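Local atomic coordinates of tRNA threonylcarbamoyladenosine biosynthesis protein TsaE (Haemophilus influenzae, PDB entry 1HTW), a protein that binds ATP and magnesium and is required for forming the threonylcarbamoyl group on adenosine 37 of tRNAs that read codons beginning with adenine. Residues A[28-34]-A[146-152]. Sequence-based numbering, arbitrary orientation.
Sequences LHTEKAI and TNLGKNI
L148 packs against T30, K32 and I34 through its two methyls. L148 CD2 lies 3.8 Å from K32 CE and 3.9 Å from I34 CG1, the lysine chain sliding past the leucine in the reverse direction while I34 crosses it at roughly a right angle. L148 CD1 meets T30 CG2 tip to tip at 3.8 Å. A chi1 of 176° swings the L148 side chain away from its own backbone N and toward the 28-34 segment. A second apolar patch centres on I152: I152 CG1 packs 3.5 Å from L28 CD1, and I152 CD1 approaches I34 CG2 at 4.1 Å. I152, itself buried, also touches F21, I24 and L25 of helix 11-28.

No direct hydrogen bond spans the segments. T30 OG1 donates to K32 O (2.8 Å) in the carbonyl plane, tying the turn together. T146 is the N-cap of helix 147-155: T146 OG1 accepts from G149 N at 2.9 Å, with an N-H...O angle of 161°. D126 joins the two sides, forming a salt bridge with K32 NZ and a hydrogen bond with T146 OG1; a water accepting from L148 N adds only a weak link to K32 NZ.

Packing thus joins the C-terminal helix to the end of helix 11-28, the connecting loop and the start of strand 34-39, the strand that precedes the P-loop in this P-loop NTPase fold, away from the nucleotide site.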
ATOM      1  N   LEU A  28     -13.968   2.147   4.735  1.00 21.92           N
ATOM      2  CA  LEU A  28     -14.724   1.878   3.515  1.00 21.49           C
ATOM      3  C   LEU A  28     -15.338   0.501   3.499  1.00 25.31           C
ATOM      4  O   LEU A  28     -16.371   0.284   2.830  1.00 21.20           O
ATOM      5  CB  LEU A  28     -13.872   2.118   2.251  1.00 21.57           C
ATOM      6  CG  LEU A  28     -13.615   3.615   2.029  1.00 24.82           C
ATOM      7  CD1 LEU A  28     -12.444   3.820   1.063  1.00 22.43           C
ATOM      8  CD2 LEU A  28     -14.870   4.265   1.439  1.00 25.79           C
ATOM      9  N   HIS A  29     -14.760  -0.420   4.240  1.00 21.54           N
ATOM     10  CA  HIS A  29     -15.242  -1.766   4.466  1.00 24.31           C
ATOM     11  C   HIS A  29     -15.657  -2.477   3.205  1.00 29.32           C
ATOM     12  O   HIS A  29     -16.815  -2.923   3.078  1.00 26.42           O
ATOM     13  CB  HIS A  29     -16.389  -1.738   5.480  1.00 21.00           C
ATOM     14  CG  HIS A  29     -16.458  -2.951   6.345  1.00 28.83           C
ATOM     15  ND1 HIS A  29     -17.549  -3.186   7.182  1.00 35.51           N
ATOM     16  CD2 HIS A  29     -15.714  -4.085   6.374  1.00 36.35           C
ATOM     17  CE1 HIS A  29     -17.438  -4.389   7.708  1.00 32.77           C
ATOM     18  NE2 HIS A  29     -16.355  -4.955   7.220  1.00 30.60           N
ATOM     19  N   THR A  30     -14.709  -2.620   2.267  1.00 21.22           N
ATOM     20  CA  THR A  30     -15.088  -3.233   0.993  1.00 17.83           C
ATOM     21  C   THR A  30     -14.991  -4.734   1.056  1.00 21.28           C
ATOM     22  O   THR A  30     -14.102  -5.288   1.721  1.00 29.26           O
ATOM     23  CB  THR A  30     -14.148  -2.705  -0.139  1.00 23.13           C
ATOM     24  OG1 THR A  30     -12.797  -3.114   0.240  1.00 26.91           O
ATOM     25  CG2 THR A  30     -14.177  -1.180  -0.114  1.00 32.06           C
ATOM     26  N   GLU A  31     -15.805  -5.428   0.243  1.00 22.30           N
ATOM     27  CA  GLU A  31     -15.656  -6.857   0.092  1.00 21.25           C
ATOM     28  C   GLU A  31     -14.493  -7.209  -0.834  1.00 23.53           C
ATOM     29  O   GLU A  31     -13.891  -8.263  -0.695  1.00 25.41           O
ATOM     30  CB  GLU A  31     -16.941  -7.417  -0.640  1.00 23.69           C
ATOM     31  CG  GLU A  31     -16.739  -8.880  -0.953  1.00 29.77           C
ATOM     32  CD  GLU A  31     -17.889  -9.498  -1.720  1.00 65.66           C
ATOM     33  OE1 GLU A  31     -17.872  -9.428  -2.968  1.00 67.93           O
ATOM     34  OE2 GLU A  31     -18.792 -10.050  -1.057  1.00 64.77           O
ATOM     35  N   LYS A  32     -14.196  -6.313  -1.786  1.00 22.00           N
ATOM     36  CA  LYS A  32     -13.099  -6.642  -2.704  1.00 21.80           C
ATOM     37  C   LYS A  32     -11.757  -6.202  -2.039  1.00 21.59           C
ATOM     38  O   LYS A  32     -11.784  -5.343  -1.192  1.00 25.22           O
ATOM     39  CB  LYS A  32     -13.238  -6.093  -4.078  1.00 33.51           C
ATOM     40  CG  LYS A  32     -12.976  -4.600  -4.231  1.00 35.05           C
ATOM     41  CD  LYS A  32     -12.679  -4.337  -5.726  1.00 41.18           C
ATOM     42  CE  LYS A  32     -11.967  -3.024  -5.890  1.00 32.36           C
ATOM     43  NZ  LYS A  32     -11.917  -2.549  -7.303  1.00 30.88           N
ATOM     44  N   ALA A  33     -10.751  -6.928  -2.440  1.00 19.86           N
ATOM     45  CA  ALA A  33      -9.396  -6.587  -1.827  1.00 19.37           C
ATOM     46  C   ALA A  33      -8.998  -5.214  -2.390  1.00 20.55           C
ATOM     47  O   ALA A  33      -9.191  -4.976  -3.592  1.00 23.57           O
ATOM     48  CB  ALA A  33      -8.439  -7.648  -2.244  1.00 21.72           C
ATOM     49  N   ILE A  34      -8.451  -4.369  -1.534  1.00 19.43           N
ATOM     50  CA  ILE A  34      -8.047  -3.019  -2.039  1.00 17.42           C
ATOM     51  C   ILE A  34      -6.582  -3.099  -2.497  1.00 15.94           C
ATOM     52  O   ILE A  34      -5.757  -3.527  -1.693  1.00 19.41           O
ATOM     53  CB  ILE A  34      -8.256  -2.004  -0.952  1.00 16.11           C
ATOM     54  CG1 ILE A  34      -9.719  -2.023  -0.423  1.00 18.74           C
ATOM     55  CG2 ILE A  34      -7.880  -0.585  -1.359  1.00 16.45           C
ATOM     56  CD1 ILE A  34     -10.017  -0.932   0.578  1.00 21.16           C
ATOM     57  N   THR A 146      -9.458   3.356 -10.078  1.00 20.26           N
ATOM     58  CA  THR A 146     -10.801   2.728 -10.170  1.00 21.89           C
ATOM     59  C   THR A 146     -11.795   3.643  -9.530  1.00 21.19           C
ATOM     60  O   THR A 146     -11.508   4.601  -8.833  1.00 20.95           O
ATOM     61  CB  THR A 146     -10.812   1.374  -9.422  1.00 18.82           C
ATOM     62  OG1 THR A 146     -10.524   1.633  -8.034  1.00 18.53           O
ATOM     63  CG2 THR A 146      -9.861   0.362 -10.013  1.00 23.81           C
ATOM     64  N   ASN A 147     -13.099   3.225  -9.595  1.00 22.36           N
ATOM     65  CA  ASN A 147     -14.105   3.934  -8.832  1.00 23.07           C
ATOM     66  C   ASN A 147     -13.825   3.904  -7.347  1.00 20.39           C
ATOM     67  O   ASN A 147     -14.063   4.873  -6.626  1.00 19.37           O
ATOM     68  CB  ASN A 147     -15.445   3.173  -9.141  1.00 24.32           C
ATOM     69  CG  ASN A 147     -16.615   3.946  -8.591  1.00 30.78           C
ATOM     70  OD1 ASN A 147     -16.975   5.007  -9.123  1.00 34.01           O
ATOM     71  ND2 ASN A 147     -17.200   3.434  -7.507  1.00 29.49           N
ATOM     72  N   LEU A 148     -13.346   2.764  -6.834  1.00 19.02           N
ATOM     73  CA  LEU A 148     -13.035   2.689  -5.398  1.00 20.55           C
ATOM     74  C   LEU A 148     -11.903   3.695  -5.108  1.00 15.09           C
ATOM     75  O   LEU A 148     -11.963   4.381  -4.098  1.00 19.25           O
ATOM     76  CB  LEU A 148     -12.608   1.246  -5.020  1.00 18.69           C
ATOM     77  CG  LEU A 148     -12.157   1.099  -3.540  1.00 20.39           C
ATOM     78  CD1 LEU A 148     -13.154   1.601  -2.539  1.00 25.35           C
ATOM     79  CD2 LEU A 148     -11.782  -0.352  -3.264  1.00 24.28           C
ATOM     80  N   GLY A 149     -10.943   3.749  -6.032  1.00 23.02           N
ATOM     81  CA  GLY A 149      -9.846   4.757  -5.830  1.00 23.83           C
ATOM     82  C   GLY A 149     -10.390   6.147  -5.694  1.00 17.88           C
ATOM     83  O   GLY A 149     -10.026   6.987  -4.862  1.00 18.54           O
ATOM     84  N   LYS A 150     -11.370   6.491  -6.587  1.00 16.90           N
ATOM     85  CA  LYS A 150     -12.012   7.796  -6.467  1.00 19.62           C
ATOM     86  C   LYS A 150     -12.637   8.062  -5.139  1.00 15.86           C
ATOM     87  O   LYS A 150     -12.530   9.115  -4.511  1.00 20.50           O
ATOM     88  CB  LYS A 150     -13.003   7.998  -7.629  1.00 24.23           C
ATOM     89  CG  LYS A 150     -14.028   9.086  -7.285  1.00 46.30           C
ATOM     90  CD  LYS A 150     -14.488   9.815  -8.541  1.00 68.07           C
ATOM     91  CE  LYS A 150     -15.449  10.944  -8.185  1.00 75.15           C
ATOM     92  NZ  LYS A 150     -14.750  12.029  -7.429  1.00 55.47           N
ATOM     93  N   ASN A 151     -13.339   7.027  -4.576  1.00 20.61           N
ATOM     94  CA  ASN A 151     -13.952   7.104  -3.272  1.00 19.32           C
ATOM     95  C   ASN A 151     -12.928   7.256  -2.139  1.00 16.36           C
ATOM     96  O   ASN A 151     -13.159   7.983  -1.174  1.00 19.99           O
ATOM     97  CB  ASN A 151     -14.825   5.851  -3.052  1.00 26.09           C
ATOM     98  CG  ASN A 151     -16.125   5.981  -3.886  1.00 28.24           C
ATOM     99  OD1 ASN A 151     -16.578   7.090  -4.143  1.00 26.48           O
ATOM    100  ND2 ASN A 151     -16.713   4.858  -4.221  1.00 27.78           N
ATOM    101  N   ILE A 152     -11.780   6.601  -2.311  1.00 22.68           N
ATOM    102  CA  ILE A 152     -10.708   6.745  -1.325  1.00 18.98           C
ATOM    103  C   ILE A 152     -10.183   8.179  -1.285  1.00 17.06           C
ATOM    104  O   ILE A 152     -10.032   8.751  -0.223  1.00 20.58           O
ATOM    105  CB  ILE A 152      -9.544   5.786  -1.606  1.00 17.06           C
ATOM    106  CG1 ILE A 152      -9.952   4.328  -1.344  1.00 24.73           C
ATOM    107  CG2 ILE A 152      -8.357   6.150  -0.694  1.00 19.31           C
ATOM    108  CD1 ILE A 152      -9.089   3.318  -2.025  1.00 19.01           C
TER
HETATM  109  O   HOH W   1     -14.060   0.084  -8.034  1.00 25.19           O